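Local coordinates for protein polyketide synthase (Lyngbya majuscula 19L, PDB 3QIT) that acts in curacin A biosynthesis as a decarboxylating thioesterase, probably hydrolysing the polyketide thioester and forming the terminal alkene with loss of sulfate and carbon dioxide, at residues L36-A41 with A186-Q191; P158-V163 with V197-D202; T165-L170 with E180-L185; I174-E179 with L271-A276. All coordinates share one frame; numbering follows the deposited sequence. Where two conformers were deposited one is given.

Interaction 1: residues L36-A41 with A186-Q191; sequences LEQGLA and AQRITQ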
# COMPACT_ATOMS: atom_id res chain seq x y z
N LEU B 36 9.00 -14.65 3.72
CA LEU B 36 10.24 -15.20 3.13
C LEU B 36 10.12 -16.62 2.63
O LEU B 36 11.04 -17.10 1.96
CB LEU B 36 11.44 -15.06 4.08
CG LEU B 36 11.68 -13.66 4.58
CD1 LEU B 36 12.98 -13.66 5.37
CD2 LEU B 36 11.72 -12.66 3.43
N GLU B 37 9.01 -17.30 2.91
CA GLU B 37 8.87 -18.69 2.41
C GLU B 37 8.23 -18.76 1.00
O GLU B 37 8.40 -17.83 0.21
CB GLU B 37 8.17 -19.57 3.44
CG GLU B 37 9.08 -19.74 4.68
CD GLU B 37 8.61 -20.81 5.63
OE1 GLU B 37 8.80 -22.02 5.33
OE2 GLU B 37 8.08 -20.44 6.69
N GLN B 38 7.58 -19.88 0.67
CA GLN B 38 7.11 -20.08 -0.71
C GLN B 38 6.09 -21.21 -0.67
O GLN B 38 6.03 -21.94 0.32
CB GLN B 38 8.28 -20.49 -1.63
CG GLN B 38 9.07 -21.68 -1.11
CD GLN B 38 10.19 -22.09 -2.05
OE1 GLN B 38 9.99 -22.20 -3.26
NE2 GLN B 38 11.38 -22.31 -1.50
N GLY B 39 5.30 -21.33 -1.72
CA GLY B 39 4.24 -22.37 -1.72
C GLY B 39 4.78 -23.77 -1.58
O GLY B 39 4.16 -24.61 -0.91
N LEU B 40 5.97 -24.01 -2.14
CA LEU B 40 6.61 -25.31 -2.04
C LEU B 40 6.92 -25.73 -0.60
O LEU B 40 7.00 -26.91 -0.33
CB LEU B 40 7.88 -25.35 -2.91
CG LEU B 40 8.78 -26.58 -2.86
CD1 LEU B 40 8.07 -27.82 -3.36
CD2 LEU B 40 10.04 -26.34 -3.64
N ALA B 41 6.99 -24.78 0.34
CA ALA B 41 7.27 -25.12 1.74
C ALA B 41 6.17 -25.99 2.36
O ALA B 41 6.38 -26.59 3.40
CB ALA B 41 7.48 -23.81 2.59
N ALA B 186 15.72 -24.63 -1.83
CA ALA B 186 16.77 -23.70 -2.32
C ALA B 186 16.85 -23.67 -3.84
O ALA B 186 17.06 -22.61 -4.43
CB ALA B 186 18.13 -24.06 -1.70
N GLN B 187 16.76 -24.85 -4.47
CA GLN B 187 16.67 -25.02 -5.92
C GLN B 187 15.63 -24.10 -6.54
O GLN B 187 15.89 -23.45 -7.55
CB GLN B 187 16.31 -26.50 -6.17
CG GLN B 187 16.10 -27.01 -7.58
CD GLN B 187 15.86 -28.55 -7.58
OE1 GLN B 187 14.83 -29.02 -7.10
NE2 GLN B 187 16.81 -29.30 -8.11
N ARG B 188 14.48 -23.99 -5.89
CA ARG B 188 13.39 -23.21 -6.44
C ARG B 188 13.62 -21.69 -6.32
O ARG B 188 13.18 -20.92 -7.17
CB ARG B 188 12.06 -23.62 -5.79
CG ARG B 188 10.86 -22.98 -6.47
CD ARG B 188 9.59 -23.77 -6.18
NE ARG B 188 8.44 -23.19 -6.88
CZ ARG B 188 7.60 -22.27 -6.38
NH1 ARG B 188 7.79 -21.78 -5.17
NH2 ARG B 188 6.57 -21.85 -7.12
N ILE B 189 14.33 -21.29 -5.27
CA ILE B 189 14.46 -19.86 -4.96
C ILE B 189 15.88 -19.34 -5.01
O ILE B 189 16.22 -18.40 -4.30
CB ILE B 189 13.78 -19.48 -3.63
CG1 ILE B 189 14.30 -20.31 -2.44
CG2 ILE B 189 12.23 -19.55 -3.80
CD1 ILE B 189 13.93 -19.67 -1.06
N THR B 190 16.70 -19.93 -5.87
CA THR B 190 18.02 -19.34 -6.16
C THR B 190 18.18 -19.09 -7.66
O THR B 190 17.51 -19.74 -8.48
CB THR B 190 19.18 -20.19 -5.64
OG1 THR B 190 19.00 -21.56 -6.04
CG2 THR B 190 19.25 -20.10 -4.11
N GLN B 191 19.10 -18.19 -8.00
CA GLN B 191 19.38 -17.87 -9.39
C GLN B 191 20.82 -17.39 -9.47
O GLN B 191 21.34 -16.83 -8.47
CB GLN B 191 18.42 -16.79 -9.92
CG GLN B 191 18.69 -15.40 -9.31
CD GLN B 191 17.65 -14.34 -9.66
OE1 GLN B 191 17.82 -13.18 -9.29
NE2 GLN B 191 16.57 -14.72 -10.34

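Interaction 2: residues P158-V163 with V197-D202; sequences PIFPDV and VRWSWD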
# COMPACT_ATOMS: atom_id res chain seq x y z
N PRO B 158 22.90 -11.67 -0.41
CA PRO B 158 24.23 -12.28 -0.41
C PRO B 158 24.39 -13.20 -1.62
O PRO B 158 23.40 -13.76 -2.14
CB PRO B 158 24.25 -13.10 0.89
CG PRO B 158 22.82 -13.33 1.22
CD PRO B 158 22.10 -12.09 0.75
N ILE B 159 25.63 -13.33 -2.05
CA ILE B 159 25.97 -14.23 -3.16
C ILE B 159 26.57 -15.48 -2.53
O ILE B 159 27.64 -15.41 -1.93
CB ILE B 159 27.00 -13.58 -4.08
CG1 ILE B 159 26.51 -12.22 -4.59
CG2 ILE B 159 27.35 -14.53 -5.22
CD1 ILE B 159 27.59 -11.16 -4.70
N PHE B 160 25.87 -16.61 -2.65
CA PHE B 160 26.34 -17.90 -2.14
C PHE B 160 27.17 -18.54 -3.25
O PHE B 160 26.92 -18.30 -4.44
CB PHE B 160 25.19 -18.85 -1.80
CG PHE B 160 24.20 -18.31 -0.81
CD1 PHE B 160 24.52 -18.25 0.55
CD2 PHE B 160 22.93 -17.95 -1.21
CE1 PHE B 160 23.60 -17.77 1.50
CE2 PHE B 160 21.99 -17.47 -0.26
CZ PHE B 160 22.33 -17.36 1.08
N PRO B 161 28.15 -19.36 -2.86
CA PRO B 161 28.95 -20.01 -3.90
C PRO B 161 28.18 -21.06 -4.70
O PRO B 161 28.55 -21.33 -5.85
CB PRO B 161 30.09 -20.66 -3.10
CG PRO B 161 29.62 -20.75 -1.72
CD PRO B 161 28.70 -19.57 -1.51
N ASP B 162 27.15 -21.66 -4.09
CA ASP B 162 26.35 -22.72 -4.74
C ASP B 162 25.00 -22.93 -4.04
O ASP B 162 24.74 -22.37 -2.98
CB ASP B 162 27.13 -24.05 -4.81
CG ASP B 162 27.68 -24.50 -3.47
OD1 ASP B 162 27.04 -24.26 -2.43
OD2 ASP B 162 28.78 -25.10 -3.45
N VAL B 163 24.14 -23.75 -4.66
CA VAL B 163 22.80 -23.97 -4.12
C VAL B 163 22.89 -24.74 -2.80
O VAL B 163 22.09 -24.48 -1.90
CB VAL B 163 21.87 -24.70 -5.15
CG1 VAL B 163 20.51 -25.04 -4.52
CG2 VAL B 163 21.68 -23.83 -6.36
N VAL B 197 25.28 -17.78 -6.63
CA VAL B 197 23.81 -17.75 -6.72
C VAL B 197 23.25 -16.90 -5.59
O VAL B 197 23.87 -16.79 -4.54
CB VAL B 197 23.15 -19.16 -6.69
CG1 VAL B 197 23.70 -20.01 -7.84
CG2 VAL B 197 23.36 -19.86 -5.33
N ARG B 198 22.11 -16.29 -5.83
CA ARG B 198 21.46 -15.46 -4.82
C ARG B 198 20.02 -15.92 -4.70
O ARG B 198 19.49 -16.61 -5.59
CB ARG B 198 21.50 -14.00 -5.22
CG ARG B 198 20.66 -13.66 -6.46
CD ARG B 198 20.67 -12.16 -6.76
NE ARG B 198 19.88 -11.86 -7.96
CZ ARG B 198 19.71 -10.64 -8.49
NH1 ARG B 198 20.25 -9.57 -7.92
NH2 ARG B 198 18.98 -10.51 -9.59
N TRP B 199 19.37 -15.52 -3.60
CA TRP B 199 17.94 -15.74 -3.50
C TRP B 199 17.18 -15.05 -4.62
O TRP B 199 17.56 -13.97 -5.05
CB TRP B 199 17.38 -15.20 -2.18
CG TRP B 199 17.98 -15.80 -0.92
CD1 TRP B 199 18.60 -15.12 0.08
CD2 TRP B 199 17.97 -17.18 -0.53
NE1 TRP B 199 18.95 -15.98 1.09
CE2 TRP B 199 18.62 -17.26 0.73
CE3 TRP B 199 17.49 -18.38 -1.12
CZ2 TRP B 199 18.79 -18.47 1.42
CZ3 TRP B 199 17.66 -19.58 -0.43
CH2 TRP B 199 18.32 -19.62 0.82
N SER B 200 16.12 -15.69 -5.10
CA SER B 200 15.37 -15.12 -6.22
C SER B 200 14.05 -14.47 -5.79
O SER B 200 13.32 -13.91 -6.61
CB SER B 200 15.16 -16.19 -7.30
OG SER B 200 14.38 -17.23 -6.77
N TRP B 201 13.77 -14.50 -4.49
CA TRP B 201 12.70 -13.69 -3.91
C TRP B 201 13.18 -12.22 -3.76
O TRP B 201 14.37 -11.93 -3.94
CB TRP B 201 12.17 -14.30 -2.60
CG TRP B 201 13.18 -14.61 -1.52
CD1 TRP B 201 13.80 -15.82 -1.29
CD2 TRP B 201 13.68 -13.70 -0.53
NE1 TRP B 201 14.63 -15.72 -0.18
CE2 TRP B 201 14.57 -14.43 0.30
CE3 TRP B 201 13.41 -12.35 -0.22
CZ2 TRP B 201 15.24 -13.84 1.38
CZ3 TRP B 201 14.08 -11.76 0.87
CH2 TRP B 201 14.98 -12.51 1.64
N ASP B 202 12.26 -11.31 -3.49
CA ASP B 202 12.58 -9.87 -3.56
C ASP B 202 13.28 -9.41 -2.29
O ASP B 202 12.64 -9.36 -1.24
CB ASP B 202 11.29 -9.06 -3.75
CG ASP B 202 11.56 -7.62 -4.18
OD1 ASP B 202 12.66 -7.09 -3.89
OD2 ASP B 202 10.65 -7.01 -4.80
O HOH W 1 21.25 -14.71 -1.55

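Interaction 3: residues T165-L170 with E180-L185; sequences TAASRL and EFSYIL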
# COMPACT_ATOMS: atom_id res chain seq x y z
N THR B 165 24.97 -24.39 -0.43
CA THR B 165 25.20 -23.41 0.64
C THR B 165 23.90 -22.70 1.03
O THR B 165 23.62 -22.51 2.22
CB THR B 165 26.32 -22.42 0.25
OG1 THR B 165 27.54 -23.16 0.04
CG2 THR B 165 26.53 -21.38 1.35
N ALA B 166 23.06 -22.38 0.04
CA ALA B 166 21.76 -21.77 0.30
C ALA B 166 20.90 -22.76 1.05
O ALA B 166 20.21 -22.39 2.00
CB ALA B 166 21.06 -21.35 -1.00
N ALA B 167 20.93 -24.02 0.61
CA ALA B 167 20.15 -25.05 1.31
C ALA B 167 20.60 -25.20 2.76
O ALA B 167 19.76 -25.38 3.63
CB ALA B 167 20.25 -26.39 0.59
N SER B 168 21.90 -25.14 3.01
CA SER B 168 22.42 -25.24 4.38
C SER B 168 21.86 -24.12 5.25
O SER B 168 21.51 -24.34 6.43
CB SER B 168 23.95 -25.18 4.37
OG SER B 168 24.49 -26.30 3.69
N ARG B 169 21.78 -22.92 4.69
CA ARG B 169 21.19 -21.80 5.40
C ARG B 169 19.72 -22.06 5.73
O ARG B 169 19.27 -21.73 6.82
CB ARG B 169 21.35 -20.48 4.63
CG ARG B 169 20.83 -19.29 5.43
CD ARG B 169 21.39 -17.99 4.93
NE ARG B 169 22.78 -17.81 5.34
CZ ARG B 169 23.45 -16.68 5.19
NH1 ARG B 169 22.86 -15.63 4.65
NH2 ARG B 169 24.72 -16.59 5.57
N LEU B 170 18.97 -22.64 4.80
CA LEU B 170 17.58 -23.00 5.13
C LEU B 170 17.49 -24.03 6.27
O LEU B 170 16.61 -23.90 7.15
CB LEU B 170 16.85 -23.54 3.90
CG LEU B 170 16.73 -22.60 2.69
CD1 LEU B 170 15.92 -23.33 1.60
CD2 LEU B 170 16.06 -21.27 3.09
N GLU B 180 17.36 -33.31 1.85
CA GLU B 180 16.67 -33.37 0.56
C GLU B 180 15.68 -32.22 0.34
O GLU B 180 15.65 -31.63 -0.75
CB GLU B 180 15.95 -34.72 0.36
CG GLU B 180 16.86 -35.96 0.34
CD GLU B 180 17.07 -36.62 1.72
OE1 GLU B 180 17.29 -35.91 2.73
OE2 GLU B 180 17.03 -37.87 1.79
N PHE B 181 14.85 -31.94 1.34
CA PHE B 181 13.80 -30.94 1.21
C PHE B 181 14.45 -29.56 1.25
O PHE B 181 14.06 -28.68 0.48
CB PHE B 181 12.74 -31.10 2.31
CG PHE B 181 11.46 -30.30 2.07
CD1 PHE B 181 11.05 -29.95 0.78
CD2 PHE B 181 10.67 -29.92 3.14
CE1 PHE B 181 9.87 -29.20 0.56
CE2 PHE B 181 9.49 -29.19 2.94
CZ PHE B 181 9.11 -28.82 1.66
N SER B 182 15.48 -29.39 2.07
CA SER B 182 16.20 -28.11 2.10
C SER B 182 16.77 -27.79 0.71
O SER B 182 16.73 -26.64 0.22
CB SER B 182 17.29 -28.11 3.19
OG SER B 182 18.43 -28.85 2.79
N TYR B 183 17.27 -28.81 0.05
CA TYR B 183 17.79 -28.64 -1.30
C TYR B 183 16.70 -28.30 -2.32
O TYR B 183 16.86 -27.39 -3.10
CB TYR B 183 18.55 -29.90 -1.73
CG TYR B 183 19.26 -29.67 -3.03
CD1 TYR B 183 20.55 -29.11 -3.05
CD2 TYR B 183 18.62 -29.91 -4.24
CE1 TYR B 183 21.20 -28.86 -4.25
CE2 TYR B 183 19.25 -29.67 -5.44
CZ TYR B 183 20.53 -29.14 -5.45
OH TYR B 183 21.13 -28.92 -6.65
N ILE B 184 15.60 -29.04 -2.29
CA ILE B 184 14.45 -28.77 -3.15
C ILE B 184 13.95 -27.29 -3.03
O ILE B 184 13.66 -26.61 -4.04
CB ILE B 184 13.36 -29.85 -2.83
CG1 ILE B 184 13.78 -31.18 -3.49
CG2 ILE B 184 11.97 -29.40 -3.25
CD1 ILE B 184 13.07 -32.41 -2.94
N LEU B 185 13.88 -26.81 -1.80
CA LEU B 185 13.43 -25.43 -1.53
C LEU B 185 14.43 -24.41 -2.10
O LEU B 185 14.04 -23.52 -2.83
CB LEU B 185 13.28 -25.23 -0.04
CG LEU B 185 12.07 -25.96 0.56
CD1 LEU B 185 12.23 -26.02 2.09
CD2 LEU B 185 10.80 -25.27 0.17

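Interaction 4: residues I174-E179 with L271-A276; sequences IPSLSE and LHIDAA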
# COMPACT_ATOMS: atom_id res chain seq x y z
N ILE B 174 15.64 -23.96 9.92
CA ILE B 174 14.63 -24.98 10.26
C ILE B 174 15.30 -26.36 10.33
O ILE B 174 15.34 -27.11 9.33
CB ILE B 174 13.46 -25.00 9.23
CG1 ILE B 174 12.89 -23.59 9.02
CG2 ILE B 174 12.37 -25.95 9.71
CD1 ILE B 174 11.82 -23.48 7.93
N PRO B 175 15.85 -26.73 11.52
CA PRO B 175 16.68 -27.92 11.67
C PRO B 175 16.00 -29.22 11.30
O PRO B 175 16.66 -30.17 10.88
CB PRO B 175 17.05 -27.90 13.16
CG PRO B 175 17.11 -26.45 13.47
CD PRO B 175 15.93 -25.86 12.71
N SER B 176 14.67 -29.27 11.45
CA SER B 176 13.95 -30.47 11.08
C SER B 176 13.86 -30.69 9.57
O SER B 176 13.43 -31.76 9.13
CB SER B 176 12.54 -30.44 11.66
OG SER B 176 11.78 -29.50 10.94
N LEU B 177 14.24 -29.69 8.75
CA LEU B 177 14.28 -29.90 7.30
C LEU B 177 15.25 -31.02 6.97
O LEU B 177 16.37 -31.04 7.48
CB LEU B 177 14.72 -28.63 6.54
CG LEU B 177 13.75 -27.54 6.14
CD1 LEU B 177 14.53 -26.38 5.51
CD2 LEU B 177 12.72 -28.05 5.15
N SER B 178 14.84 -31.97 6.13
CA SER B 178 15.79 -32.96 5.63
C SER B 178 16.77 -32.27 4.69
O SER B 178 16.45 -31.23 4.11
CB SER B 178 15.07 -34.09 4.88
OG SER B 178 14.37 -33.57 3.76
N GLU B 179 17.94 -32.87 4.53
CA GLU B 179 18.87 -32.38 3.53
C GLU B 179 18.15 -32.29 2.18
O GLU B 179 18.31 -31.30 1.46
CB GLU B 179 20.12 -33.29 3.44
CG GLU B 179 21.24 -32.77 2.53
CD GLU B 179 20.95 -32.95 1.04
OE1 GLU B 179 20.35 -33.97 0.64
OE2 GLU B 179 21.34 -32.06 0.24
N LEU B 271 5.87 -25.70 12.16
CA LEU B 271 5.12 -26.96 12.21
C LEU B 271 4.87 -27.59 10.84
O LEU B 271 4.72 -28.81 10.73
CB LEU B 271 3.79 -26.75 12.93
CG LEU B 271 3.82 -26.52 14.45
CD1 LEU B 271 2.40 -26.28 14.97
CD2 LEU B 271 4.47 -27.69 15.20
N HIS B 272 4.84 -26.77 9.79
CA HIS B 272 4.70 -27.30 8.44
C HIS B 272 5.87 -28.19 8.05
O HIS B 272 5.75 -29.00 7.12
CB HIS B 272 4.49 -26.15 7.43
CG HIS B 272 5.60 -25.16 7.40
ND1 HIS B 272 6.07 -24.53 8.54
CD2 HIS B 272 6.33 -24.66 6.37
CE1 HIS B 272 7.04 -23.70 8.21
NE2 HIS B 272 7.22 -23.77 6.90
N ILE B 273 6.98 -28.08 8.78
CA ILE B 273 8.13 -28.94 8.55
C ILE B 273 8.27 -29.94 9.72
O ILE B 273 8.42 -31.16 9.49
CB ILE B 273 9.44 -28.13 8.42
CG1 ILE B 273 9.27 -27.00 7.38
CG2 ILE B 273 10.63 -29.04 8.08
CD1 ILE B 273 8.80 -27.46 6.02
N ASP B 274 8.19 -29.43 10.95
CA ASP B 274 8.44 -30.20 12.19
C ASP B 274 7.42 -31.31 12.41
O ASP B 274 7.74 -32.35 12.97
CB ASP B 274 8.34 -29.28 13.42
CG ASP B 274 9.54 -28.36 13.60
OD1 ASP B 274 10.38 -28.27 12.68
OD2 ASP B 274 9.62 -27.73 14.67
N ALA B 275 6.19 -31.05 12.01
CA ALA B 275 5.04 -31.91 12.36
C ALA B 275 4.10 -32.04 11.16
O ALA B 275 2.87 -32.00 11.31
CB ALA B 275 4.29 -31.30 13.55
N ALA B 276 4.69 -32.19 9.98
CA ALA B 276 3.93 -32.10 8.72
C ALA B 276 2.83 -33.17 8.66
O ALA B 276 1.68 -32.86 8.34
CB ALA B 276 4.85 -32.20 7.54
O HOH W 2 13.02 -27.23 13.00

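Interaction 1: residues L36-A41 with A186-Q191
The guanidinium of Arg188 is met at its edge by Gln38, whose OE1 and CB both lie near its plane, while the backbone N atoms of Gly39 and Leu40 approach obliquely. Amide and guanidinium are nearly coplanar, 28° apart, and the two side chains run past each other in opposite directions. Arg188 NH1 donates to Gln38 OE1 over 2.9 Å with an N-H...O angle of 163°, landing on a lone pair in the carbonyl plane. With CG anti to the backbone N (chi1 -172°) and the chain extended to NE, the arginine lays its methylenes beside the same oxygen, Gln38 OE1 being 3.3 Å from Arg188 CD. Leu40 CD2 packs on that methylene, 3.6 Å from Arg188 CD. Gln38 and Ile189 approach each other from opposite directions, Ile189 CG2 lying 3.5 Å from Gln38 OE1. Gln38 NE2 is bonded to Leu185 O, which fixes the rotation of the buried amide. Arg188 also forms salt bridges through NH2 to Asp60 and through NE to Glu6; a methionine in its place would probably leave both carboxylates without their buried counter-charge and Gln38 OE1 without its donor. The contact ties the end of helix 179-188, just before strand 190-193, to the loop between strand 28-32 and helix 43-51, with strand 14-21 alongside the arginine.

Interaction 2: residues P158-V163 with V197-D202
Val197 O takes the backbone N-H of Phe160 at an N...O distance of 2.8 Å and is also approached by the CA-H of Ile159. The return bond, from Val197 N to Phe160 O, is equally short at 2.8 Å and straighter, with an angle of 164° at the hydrogen. Together they make Phe160 and Val197 a single antiparallel hydrogen-bonded pair. Beyond the backbone, Phe160, its CG anti to the carbonyl carbon (chi1 -57°), turns its ring edge to the face of Trp199 in an offset edge-to-face pair, the planes at 76° and the centroid of the phenyl ring 5.1 Å from that of the five-membered ring. Phe160 CE2 touches closest, 3.5 Å from Trp199 CE2. On the opposite face of the indole lies Trp201 NE1, 3.3 Å above the plane of Trp199 and toward its rim, and Trp199 CB in turn covers a face of Trp201. Replacing Trp199 by a leucine would probably open a gap between Phe160 and Trp201, leaving both without the flat surface that separates them. Val197 CG2 packs beside Phe160 CB and reaches Asp162 O at 3.7 Å, near the start of helix 163-173, which Asp162 N-caps. The bridge extends the two-stranded hairpin of 190-193 and 196-199 within the region inserted after strand 120-126, consistent with a lid over an alpha/beta-hydrolase core.

Interaction 3: residues T165-L170 with E180-L185
Two consecutive helices of the inserted region, 163-173 and 179-188, pack where Ala167 meets Ser182 and Tyr183. The axes of the segments come within 8.2 Å, a close approach made possible by the small residues Ala167 and Ser182; Tyr183 points its CB away, which lets its CA come within 5.0 Å of Ala167 CA. The methyl group of Ala167 rests directly on the neighbouring backbone, its CB 3.5 Å from Ser182 O and next to Tyr183 CA. Ser182 OG stands between its own backbone N and carbonyl carbon (chi1 77°), from where it bonds back to Glu179 O; its polar end is thereby satisfied within its own helix, and it meets Ala167 CB through packing alone. The segment axes cross at 118°, and no hydrogen bond joins the segments. Such a pair, linked by a short loop, is consistent with the helical lid that many alpha/beta hydrolases carry over the core. One turn beyond Ala167, Leu170 reaches over with a single branch: its CD1 lies 3.6 Å from Leu185 CB, and the same methyl also touches Ser182 O. Leu185 points its own CD1 over the centre of the Phe181 ring, 4.0 Å above the plane, while Trp199 packs on Leu170, and Leu177 on both leucines.

Interaction 4: residues I174-E179 with L271-A276
Ile273 pushes its CG2 methyl into the bend of 174-177, where it overlaps both Ser176 and Leu177. The methyl lies 3.1 Å from Ser176 OG, a tight fit, while Leu177 CD2 rests on it at 3.7 Å. Ile174 comes across the isoleucine at about a right angle: its CG2, anti to the backbone N with CG1 at chi1 -51°, meets Ile273 CB at 3.9 Å. Next to this apolar patch Ser176 OG donates to Asp274 OD1 in a short hydrogen bond of 2.5 Å, reaching the carboxylate on its anti side and 22° out of its plane. A water bridges the same two residues, accepting from Ser176 N and donating to Asp274 OD1 at 2.9 Å, which gives that oxygen two donors. The other oxygen, Asp274 OD2, takes the N-H of Gly268, and the carboxylate is thereby held between the turn and the backbone of Gly268. The bend is a type I turn from Ile174 to Leu177, closed by Leu177 N donating to Ile174 O. It links helix 163-173 to helix 179-188, so that the inserted region here rests on the short helix 271-274, in the part of an alpha/beta hydrolase that follows the last strand of the sheet and usually carries the catalytic histidine. Ile273 CG1 lies over the centre of the His272 ring, 3.8 Å above its plane, and His272 NE2 bonds to Glu37. Ser178, just past the turn, N-caps helix 179-188 through a bond from Phe181 N to its OG.

Interactions 1 to 3 form a continuous body: interaction 3 is centred about 9 Å from interaction 1 and about 11 Å from interaction 2. Interactions 1 and 3 share helix 179-188, and interactions 1 and 2 meet through the hairpin, where Ser200 N lies 2.8 Å from Ile189 O. Interaction 4, with its centre about 12 Å from that of interaction 3, joins it where Phe181 CE2 packs 3.6 Å from Ile273 CD1, but stays about 8 Å from interaction 2 at the nearest atoms. Glu37 OE1, 2.8 Å from His272 NE2, connects interactions 1 and 4. Asp274 lies near, without touching, a probable Ser-His-Glu catalytic triad.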